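Local coordinates for flavohemoprotein (Vibrio cholerae O1 biovar El Tor, PDB 4EH1) that probably detoxifies nitric oxide by converting it to nitrate with oxygen and NAD(P)H, the chain here being its FAD- and NAD(P)H-binding reductase part, at residues Arg4-Arg9 and Arg66-Ser71; Leu32-Gly37 and Tyr57-Ala62. One frame throughout, in Å; residues are numbered along the deposited sequence.

In the fold
Both contacts lie in the FAD-binding half of the chain, their centres about 11 Å apart, and contact 2 is nested within the loop that contact 1 closes. Contact 1 links strand 4-13 to the edge strand 68-73 of the antiparallel sheet by side chains, across the intervening strand 18-25; contact 2 ties the loop after strand 18-25 to the chain leaving strand 53-58. They meet directly. Tyr-68 OH of contact 1 is hydrogen-bonded to Leu-32 O of contact 2 at 2.7 Å, and Tyr-68 CD1 packs on Leu-59 CD2 at 3.6 Å. Arg-69 NH2 and Ser-60 O form a further link of 2.7 Å. Both reach the bound FAD, contact 1 through Ser-71 and contact 2 through Tyr-57 and Ser-58.

Contact 1 (Arg4-Arg9 and Arg66-Ser71); sequences RTFVVR and REYRIS. With FAD (flavin-adenine dinucleotide), chain C.
Phe-6 and Tyr-68 lie nearly parallel, their planes at 17°, yet are slid so far apart that the rings barely overlap: the centroids are 5.7 Å from each other. The closest atoms are Phe-6 CE2 and Tyr-68 CD2, 3.7 Å apart. Phe-6 CZ lies near Tyr-68 CE2. Two strands of the antiparallel sheet of the ferredoxin reductase-type FAD domain are bridged here without being neighbours, since strand 18-25 runs between them and even the nearest CA atoms, Arg-9 and Glu-67, are 9.1 Å apart. Side chains therefore make the whole contact. Leu-23 also packs on Phe-6, Leu-101 touches both rings, and Tyr-68 OH is hydrogen-bonded to Leu-32 O.

At the more open end, Arg-9 and Glu-67 form a long salt bridge over strand 18-25, where Glu-67 packs on Val-22 and Val-24. Its single hydrogen bond, from Arg-9 NE to Glu-67 OE1, is weak at 3.4 Å and bent to 140°. Guanidinium and carboxylate are nearly parallel, but Arg-9 NH2 stays 3.6 Å from Glu-67 OE2. The arginine chain bends at chi3 (71°), which turns NE to the acid. Ser-71 O accepts a hydrogen bond of 2.9 Å from FAD N3. The chemistry implies a buried aromatic pair flanked by a loose, probably solvent-screened ion pair, while strand 68-73, which carries Tyr-68, also reaches the flavin through the backbone of Ser-71.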
loop_
_atom_site.group_PDB
_atom_site.type_symbol
_atom_site.label_atom_id
_atom_site.label_comp_id
_atom_site.label_asym_id
_atom_site.label_seq_id
_atom_site.Cartn_x
_atom_site.Cartn_y
_atom_site.Cartn_z
ATOM N N ARG A 4 -9.964 9.641 -19.903
ATOM C CA ARG A 4 -10.372 8.213 -19.884
ATOM C C ARG A 4 -10.435 7.554 -18.489
ATOM O O ARG A 4 -9.633 7.838 -17.624
ATOM C CB ARG A 4 -9.459 7.395 -20.804
ATOM C CG ARG A 4 -9.897 5.939 -21.089
ATOM C CD ARG A 4 -8.652 5.127 -21.438
ATOM N NE ARG A 4 -8.864 3.757 -21.902
ATOM C CZ ARG A 4 -7.913 3.055 -22.515
ATOM N NH1 ARG A 4 -6.730 3.621 -22.710
ATOM N NH2 ARG A 4 -8.125 1.807 -22.935
ATOM N N THR A 5 -11.388 6.658 -18.277
ATOM C CA THR A 5 -11.587 6.067 -16.957
ATOM C C THR A 5 -10.641 4.892 -16.675
ATOM O O THR A 5 -10.566 3.970 -17.452
ATOM C CB THR A 5 -13.036 5.576 -16.789
ATOM O OG1 THR A 5 -13.919 6.702 -16.821
ATOM C CG2 THR A 5 -13.197 4.829 -15.454
ATOM N N PHE A 6 -9.910 4.946 -15.569
ATOM C CA PHE A 6 -9.053 3.835 -15.179
ATOM C C PHE A 6 -9.494 3.311 -13.841
ATOM O O PHE A 6 -10.193 3.996 -13.105
ATOM C CB PHE A 6 -7.588 4.273 -15.099
ATOM C CG PHE A 6 -6.881 4.268 -16.422
ATOM C CD1 PHE A 6 -7.310 5.105 -17.458
ATOM C CD2 PHE A 6 -5.779 3.442 -16.629
ATOM C CE1 PHE A 6 -6.666 5.118 -18.668
ATOM C CE2 PHE A 6 -5.106 3.450 -17.839
ATOM C CZ PHE A 6 -5.565 4.282 -18.884
ATOM N N VAL A 7 -9.048 2.109 -13.513
ATOM C CA VAL A 7 -9.365 1.473 -12.247
ATOM C C VAL A 7 -8.062 1.150 -11.514
ATOM O O VAL A 7 -7.089 0.687 -12.118
ATOM C CB VAL A 7 -10.189 0.193 -12.480
ATOM C CG1 VAL A 7 -10.576 -0.480 -11.160
ATOM C CG2 VAL A 7 -11.419 0.548 -13.285
ATOM N N VAL A 8 -8.041 1.433 -10.216
ATOM C CA VAL A 8 -6.914 1.098 -9.369
ATOM C C VAL A 8 -6.894 -0.427 -9.200
ATOM O O VAL A 8 -7.815 -1.006 -8.608
ATOM C CB VAL A 8 -7.048 1.744 -7.978
ATOM C CG1 VAL A 8 -5.857 1.367 -7.098
ATOM C CG2 VAL A 8 -7.212 3.264 -8.094
ATOM N N ARG A 9 -5.858 -1.072 -9.726
ATOM C CA ARG A 9 -5.665 -2.515 -9.507
ATOM C C ARG A 9 -4.860 -2.782 -8.224
ATOM O O ARG A 9 -5.045 -3.801 -7.555
ATOM C CB ARG A 9 -4.931 -3.131 -10.691
ATOM C CG ARG A 9 -4.936 -4.657 -10.690
ATOM C CD ARG A 9 -4.267 -5.276 -11.935
ATOM N NE ARG A 9 -2.814 -5.104 -11.949
ATOM C CZ ARG A 9 -1.959 -5.854 -11.251
ATOM N NH1 ARG A 9 -2.417 -6.836 -10.472
ATOM N NH2 ARG A 9 -0.647 -5.620 -11.318
ATOM N N ARG A 66 -0.161 -2.116 -21.070
ATOM C CA ARG A 66 -1.277 -2.756 -20.375
ATOM C C ARG A 66 -1.735 -1.982 -19.162
ATOM O O ARG A 66 -2.927 -1.841 -18.910
ATOM C CB ARG A 66 -0.907 -4.192 -19.975
ATOM C CG ARG A 66 -0.587 -5.089 -21.161
ATOM C CD ARG A 66 -1.864 -5.526 -21.857
ATOM N NE ARG A 66 -2.658 -6.437 -21.030
ATOM C CZ ARG A 66 -3.955 -6.672 -21.209
ATOM N NH1 ARG A 66 -4.612 -6.055 -22.187
ATOM N NH2 ARG A 66 -4.593 -7.519 -20.407
ATOM N N GLU A 67 -0.791 -1.481 -18.391
ATOM C CA GLU A 67 -1.167 -0.737 -17.195
ATOM C C GLU A 67 -0.164 0.351 -16.869
ATOM O O GLU A 67 0.965 0.333 -17.353
ATOM C CB GLU A 67 -1.278 -1.674 -16.010
ATOM C CG GLU A 67 0.043 -2.261 -15.649
ATOM C CD GLU A 67 -0.066 -3.428 -14.702
ATOM O OE1 GLU A 67 -1.128 -4.085 -14.692
ATOM O OE2 GLU A 67 0.921 -3.683 -13.974
ATOM N N TYR A 68 -0.593 1.303 -16.046
ATOM C CA TYR A 68 0.268 2.385 -15.619
ATOM C C TYR A 68 0.507 2.293 -14.111
ATOM O O TYR A 68 -0.387 1.935 -13.349
ATOM C CB TYR A 68 -0.394 3.729 -15.928
ATOM C CG TYR A 68 -0.531 4.098 -17.398
ATOM C CD1 TYR A 68 0.489 3.836 -18.312
ATOM C CD2 TYR A 68 -1.673 4.730 -17.857
ATOM C CE1 TYR A 68 0.367 4.194 -19.661
ATOM C CE2 TYR A 68 -1.822 5.081 -19.200
ATOM C CZ TYR A 68 -0.795 4.830 -20.092
ATOM O OH TYR A 68 -0.950 5.180 -21.407
ATOM N N ARG A 69 1.712 2.615 -13.674
ATOM C CA ARG A 69 1.930 2.870 -12.257
ATOM C C ARG A 69 2.353 4.340 -12.045
ATOM O O ARG A 69 3.242 4.865 -12.742
ATOM C CB ARG A 69 2.971 1.921 -11.661
ATOM C CG ARG A 69 3.215 2.143 -10.151
ATOM C CD ARG A 69 4.206 1.138 -9.587
ATOM N NE ARG A 69 5.575 1.573 -9.814
ATOM C CZ ARG A 69 6.641 0.903 -9.386
ATOM N NH1 ARG A 69 6.487 -0.232 -8.715
ATOM N NH2 ARG A 69 7.859 1.374 -9.617
ATOM N N ILE A 70 1.697 4.994 -11.095
ATOM C CA ILE A 70 2.150 6.306 -10.628
ATOM C C ILE A 70 2.420 6.228 -9.129
ATOM O O ILE A 70 1.932 5.319 -8.449
ATOM C CB ILE A 70 1.103 7.390 -10.849
ATOM C CG1 ILE A 70 -0.179 7.010 -10.121
ATOM C CG2 ILE A 70 0.854 7.665 -12.383
ATOM C CD1 ILE A 70 -1.182 8.192 -10.077
ATOM N N SER A 71 3.175 7.192 -8.615
ATOM C CA SER A 71 3.580 7.188 -7.209
ATOM C C SER A 71 3.431 8.597 -6.654
ATOM O O SER A 71 4.086 9.549 -7.120
ATOM C CB SER A 71 5.029 6.725 -7.061
ATOM O OG SER A 71 5.239 5.498 -7.767
HETATM P PA FAD C . -2.517 21.280 -3.746
HETATM O O1A FAD C . -2.451 21.690 -5.117
HETATM O O2A FAD C . -3.740 21.261 -3.019
HETATM O O5B FAD C . -1.577 22.215 -2.952
HETATM C C5B FAD C . -0.411 22.735 -3.538
HETATM C C4B FAD C . 0.473 23.493 -2.565
HETATM O O4B FAD C . -0.084 24.749 -2.231
HETATM C C3B FAD C . 0.599 22.713 -1.292
HETATM O O3B FAD C . 1.891 22.919 -0.779
HETATM C C2B FAD C . -0.392 23.355 -0.383
HETATM O O2B FAD C . 0.091 23.223 0.918
HETATM C C1B FAD C . -0.443 24.773 -0.870
HETATM N N9A FAD C . -1.805 25.277 -0.737
HETATM C C8A FAD C . -2.911 24.672 -1.113
HETATM N N7A FAD C . -3.986 25.403 -0.822
HETATM C C5A FAD C . -3.560 26.500 -0.237
HETATM C C6A FAD C . -4.191 27.684 0.324
HETATM N N6A FAD C . -5.521 27.841 0.309
HETATM N N1A FAD C . -3.382 28.584 0.854
HETATM C C2A FAD C . -2.077 28.434 0.866
HETATM N N3A FAD C . -1.440 27.390 0.379
HETATM C C4A FAD C . -2.119 26.403 -0.172
HETATM N N1 FAD C . 3.603 14.512 -7.609
HETATM C C2 FAD C . 3.773 13.256 -7.203
HETATM O O2 FAD C . 3.405 12.957 -6.096
HETATM N N3 FAD C . 4.309 12.308 -7.953
HETATM C C4 FAD C . 4.714 12.528 -9.166
HETATM O O4 FAD C . 5.188 11.620 -9.796
HETATM C C4X FAD C . 4.579 13.893 -9.689
HETATM N N5 FAD C . 4.977 14.212 -10.898
HETATM C C5X FAD C . 4.856 15.447 -11.346
HETATM C C6 FAD C . 5.288 15.721 -12.604
HETATM C C7 FAD C . 5.184 16.985 -13.099
HETATM C C7M FAD C . 5.659 17.291 -14.468
HETATM C C8 FAD C . 4.595 18.040 -12.289
HETATM C C8M FAD C . 4.488 19.398 -12.869
HETATM C C9 FAD C . 4.153 17.771 -11.024
HETATM C C9A FAD C . 4.272 16.503 -10.520
HETATM N N10 FAD C . 3.836 16.203 -9.239
HETATM C C10 FAD C . 3.988 14.896 -8.807
HETATM C "C1'" FAD C . 3.213 17.225 -8.408
HETATM C "C2'" FAD C . 1.698 17.016 -8.389
HETATM O "O2'" FAD C . 1.095 17.178 -9.654
HETATM C "C3'" FAD C . 0.903 17.944 -7.495
HETATM O "O3'" FAD C . 1.226 19.287 -7.730
HETATM C "C4'" FAD C . 0.952 17.603 -6.017
HETATM O "O4'" FAD C . 0.534 16.268 -5.853
HETATM C "C5'" FAD C . 0.122 18.530 -5.136
HETATM O "O5'" FAD C . -1.246 18.523 -5.416
HETATM P P FAD C . -2.342 18.589 -4.340
HETATM O O1P FAD C . -3.573 18.773 -5.037
HETATM O O2P FAD C . -2.199 17.466 -3.496
HETATM O O3P FAD C . -1.932 19.857 -3.557
#

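Contact 2 (Leu32-Gly37 and Tyr57-Ala62); sequences LDYQPG and YSLSHA. With FAD (flavin-adenine dinucleotide), chain C.
Tyr-34 and Leu-59 are the main touching pair between an irregular loop, residues 32-37, and residues 57-62, which leave strand 53-58 after Ser-58. At Gly-37 the backbone has a positive phi of 123°, where a CB would be jammed against the preceding carbonyl oxygen. Gly-37 and Leu-59 are joined through water rather than by a direct backbone bond: one molecule accepts from Gly-37 N and donates to Leu-59 O, 2.8 Å from that oxygen. A second donates to Gly-37 O and accepts from Ser-58 OG, so both polar backbone atoms of the glycine are tied to the facing segment.

Tyr-34 carries most of the side-chain contact. Its CG sits between the backbone N and the carbonyl carbon (chi1 60°), which directs the ring toward 57-62 and brings one face under Leu-59 CD1. That methyl presses almost exactly over the centre, a CH-pi contact 3.4 Å from the centroid and 7° off the normal, while Leu-59 CB lies near Tyr-34 CE1. Tyr-34 OH points at His-61 O, its acceptor near the ring plane, but at 2.5 Å the separation is too short to be taken at face value.

On the FAD side, Ser-58 N donates to FAD O4 at 3.1 Å. Tyr-57 OH shares a hydrogen bond of 3.0 Å with the ribityl hydroxyl FAD O4', and its ring edge meets FAD C2. With Arg-55, which also binds FAD, Tyr-57 and Ser-58 form the Arg-x-Tyr-Ser flavin-binding motif of the ferredoxin reductase-type FAD domain.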
loop_
_atom_site.group_PDB
_atom_site.type_symbol
_atom_site.label_atom_id
_atom_site.label_comp_id
_atom_site.label_asym_id
_atom_site.label_seq_id
_atom_site.Cartn_x
_atom_site.Cartn_y
_atom_site.Cartn_z
ATOM N N LEU A 32 -1.853 3.864 -23.985
ATOM C CA LEU A 32 -0.859 4.500 -24.837
ATOM C C LEU A 32 0.587 4.247 -24.354
ATOM O O LEU A 32 0.865 4.224 -23.146
ATOM C CB LEU A 32 -1.150 6.008 -24.959
ATOM C CG LEU A 32 -2.452 6.370 -25.691
ATOM C CD1 LEU A 32 -2.732 7.850 -25.581
ATOM C CD2 LEU A 32 -2.400 5.969 -27.163
ATOM N N ASP A 33 1.490 4.045 -25.311
ATOM C CA ASP A 33 2.929 3.956 -25.056
ATOM C C ASP A 33 3.441 5.303 -24.496
ATOM O O ASP A 33 2.778 6.331 -24.612
ATOM C CB ASP A 33 3.631 3.594 -26.385
ATOM C CG ASP A 33 5.135 3.246 -26.232
ATOM O OD1 ASP A 33 5.605 2.856 -25.125
ATOM O OD2 ASP A 33 5.845 3.344 -27.269
ATOM N N TYR A 34 4.609 5.301 -23.878
ATOM C CA TYR A 34 5.225 6.550 -23.469
ATOM C C TYR A 34 6.726 6.367 -23.339
ATOM O O TYR A 34 7.226 5.238 -23.355
ATOM C CB TYR A 34 4.648 7.026 -22.119
ATOM C CG TYR A 34 4.855 6.052 -20.983
ATOM C CD1 TYR A 34 5.975 6.141 -20.152
ATOM C CD2 TYR A 34 3.934 5.029 -20.749
ATOM C CE1 TYR A 34 6.159 5.245 -19.106
ATOM C CE2 TYR A 34 4.099 4.150 -19.722
ATOM C CZ TYR A 34 5.211 4.260 -18.893
ATOM O OH TYR A 34 5.397 3.348 -17.890
ATOM N N GLN A 35 7.430 7.485 -23.181
ATOM C CA GLN A 35 8.853 7.484 -22.883
ATOM C C GLN A 35 9.088 7.619 -21.351
ATOM O O GLN A 35 8.406 8.410 -20.682
ATOM C CB GLN A 35 9.538 8.613 -23.665
ATOM C CG GLN A 35 9.394 8.506 -25.212
ATOM C CD GLN A 35 9.835 7.162 -25.738
ATOM O OE1 GLN A 35 11.011 6.815 -25.665
ATOM N NE2 GLN A 35 8.885 6.378 -26.252
ATOM N N PRO A 36 10.035 6.831 -20.793
ATOM C CA PRO A 36 10.264 6.842 -19.337
ATOM C C PRO A 36 10.733 8.237 -18.940
ATOM O O PRO A 36 11.703 8.756 -19.524
ATOM C CB PRO A 36 11.387 5.817 -19.141
ATOM C CG PRO A 36 12.106 5.777 -20.448
ATOM C CD PRO A 36 11.045 6.024 -21.505
ATOM N N GLY A 37 10.007 8.856 -18.012
ATOM C CA GLY A 37 10.221 10.248 -17.670
ATOM C C GLY A 37 8.951 11.052 -17.848
ATOM O O GLY A 37 8.760 12.077 -17.193
ATOM N N TYR A 57 0.984 13.377 -12.714
ATOM C CA TYR A 57 1.770 12.376 -11.969
ATOM C C TYR A 57 2.635 11.551 -12.927
ATOM O O TYR A 57 2.157 11.104 -13.972
ATOM C CB TYR A 57 0.898 11.464 -11.098
ATOM C CG TYR A 57 0.245 12.212 -9.997
ATOM C CD1 TYR A 57 1.002 12.717 -8.933
ATOM C CD2 TYR A 57 -1.113 12.498 -10.044
ATOM C CE1 TYR A 57 0.412 13.475 -7.914
ATOM C CE2 TYR A 57 -1.707 13.258 -9.059
ATOM C CZ TYR A 57 -0.942 13.743 -7.986
ATOM O OH TYR A 57 -1.541 14.489 -6.999
ATOM N N SER A 58 3.896 11.372 -12.551
ATOM C CA SER A 58 4.879 10.727 -13.386
ATOM C C SER A 58 4.645 9.234 -13.413
ATOM O O SER A 58 4.327 8.635 -12.396
ATOM C CB SER A 58 6.273 10.955 -12.813
ATOM O OG SER A 58 6.624 12.326 -12.804
ATOM N N LEU A 59 4.816 8.614 -14.578
ATOM C CA LEU A 59 4.825 7.153 -14.630
ATOM C C LEU A 59 6.085 6.633 -13.889
ATOM O O LEU A 59 7.165 7.180 -14.054
ATOM C CB LEU A 59 4.753 6.695 -16.076
ATOM C CG LEU A 59 3.408 7.199 -16.612
ATOM C CD1 LEU A 59 3.510 7.574 -18.046
ATOM C CD2 LEU A 59 2.314 6.186 -16.373
ATOM N N SER A 60 5.941 5.619 -13.035
ATOM C CA SER A 60 7.095 5.136 -12.261
ATOM C C SER A 60 7.460 3.688 -12.555
ATOM O O SER A 60 8.188 3.053 -11.766
ATOM C CB SER A 60 6.836 5.240 -10.764
ATOM O OG SER A 60 5.681 4.495 -10.432
ATOM N N HIS A 61 6.911 3.158 -13.649
ATOM C CA HIS A 61 7.384 1.885 -14.192
ATOM C C HIS A 61 7.626 2.020 -15.707
ATOM O O HIS A 61 7.240 3.024 -16.299
ATOM C CB HIS A 61 6.393 0.749 -13.866
ATOM C CG HIS A 61 7.070 -0.548 -13.549
ATOM N ND1 HIS A 61 7.772 -1.269 -14.496
ATOM C CD2 HIS A 61 7.184 -1.236 -12.382
ATOM C CE1 HIS A 61 8.270 -2.357 -13.930
ATOM N NE2 HIS A 61 7.935 -2.354 -12.648
ATOM N N ALA A 62 8.274 1.024 -16.310
ATOM C CA ALA A 62 8.461 0.939 -17.766
ATOM C C ALA A 62 7.128 0.775 -18.532
ATOM O O ALA A 62 6.184 0.169 -18.037
ATOM C CB ALA A 62 9.385 -0.232 -18.109
HETATM P PA FAD C . -2.517 21.280 -3.746
HETATM O O1A FAD C . -2.451 21.690 -5.117
HETATM O O2A FAD C . -3.740 21.261 -3.019
HETATM O O5B FAD C . -1.577 22.215 -2.952
HETATM C C5B FAD C . -0.411 22.735 -3.538
HETATM C C4B FAD C . 0.473 23.493 -2.565
HETATM O O4B FAD C . -0.084 24.749 -2.231
HETATM C C3B FAD C . 0.599 22.713 -1.292
HETATM O O3B FAD C . 1.891 22.919 -0.779
HETATM C C2B FAD C . -0.392 23.355 -0.383
HETATM O O2B FAD C . 0.091 23.223 0.918
HETATM C C1B FAD C . -0.443 24.773 -0.870
HETATM N N9A FAD C . -1.805 25.277 -0.737
HETATM C C8A FAD C . -2.911 24.672 -1.113
HETATM N N7A FAD C . -3.986 25.403 -0.822
HETATM C C5A FAD C . -3.560 26.500 -0.237
HETATM C C6A FAD C . -4.191 27.684 0.324
HETATM N N6A FAD C . -5.521 27.841 0.309
HETATM N N1A FAD C . -3.382 28.584 0.854
HETATM C C2A FAD C . -2.077 28.434 0.866
HETATM N N3A FAD C . -1.440 27.390 0.379
HETATM C C4A FAD C . -2.119 26.403 -0.172
HETATM N N1 FAD C . 3.603 14.512 -7.609
HETATM C C2 FAD C . 3.773 13.256 -7.203
HETATM O O2 FAD C . 3.405 12.957 -6.096
HETATM N N3 FAD C . 4.309 12.308 -7.953
HETATM C C4 FAD C . 4.714 12.528 -9.166
HETATM O O4 FAD C . 5.188 11.620 -9.796
HETATM C C4X FAD C . 4.579 13.893 -9.689
HETATM N N5 FAD C . 4.977 14.212 -10.898
HETATM C C5X FAD C . 4.856 15.447 -11.346
HETATM C C6 FAD C . 5.288 15.721 -12.604
HETATM C C7 FAD C . 5.184 16.985 -13.099
HETATM C C7M FAD C . 5.659 17.291 -14.468
HETATM C C8 FAD C . 4.595 18.040 -12.289
HETATM C C8M FAD C . 4.488 19.398 -12.869
HETATM C C9 FAD C . 4.153 17.771 -11.024
HETATM C C9A FAD C . 4.272 16.503 -10.520
HETATM N N10 FAD C . 3.836 16.203 -9.239
HETATM C C10 FAD C . 3.988 14.896 -8.807
HETATM C "C1'" FAD C . 3.213 17.225 -8.408
HETATM C "C2'" FAD C . 1.698 17.016 -8.389
HETATM O "O2'" FAD C . 1.095 17.178 -9.654
HETATM C "C3'" FAD C . 0.903 17.944 -7.495
HETATM O "O3'" FAD C . 1.226 19.287 -7.730
HETATM C "C4'" FAD C . 0.952 17.603 -6.017
HETATM O "O4'" FAD C . 0.534 16.268 -5.853
HETATM C "C5'" FAD C . 0.122 18.530 -5.136
HETATM O "O5'" FAD C . -1.246 18.523 -5.416
HETATM P P FAD C . -2.342 18.589 -4.340
HETATM O O1P FAD C . -3.573 18.773 -5.037
HETATM O O2P FAD C . -2.199 17.466 -3.496
HETATM O O3P FAD C . -1.932 19.857 -3.557
HETATM O O HOH W 1 7.905 8.283 -16.536
HETATM O O HOH W 2 7.340 13.291 -15.281
#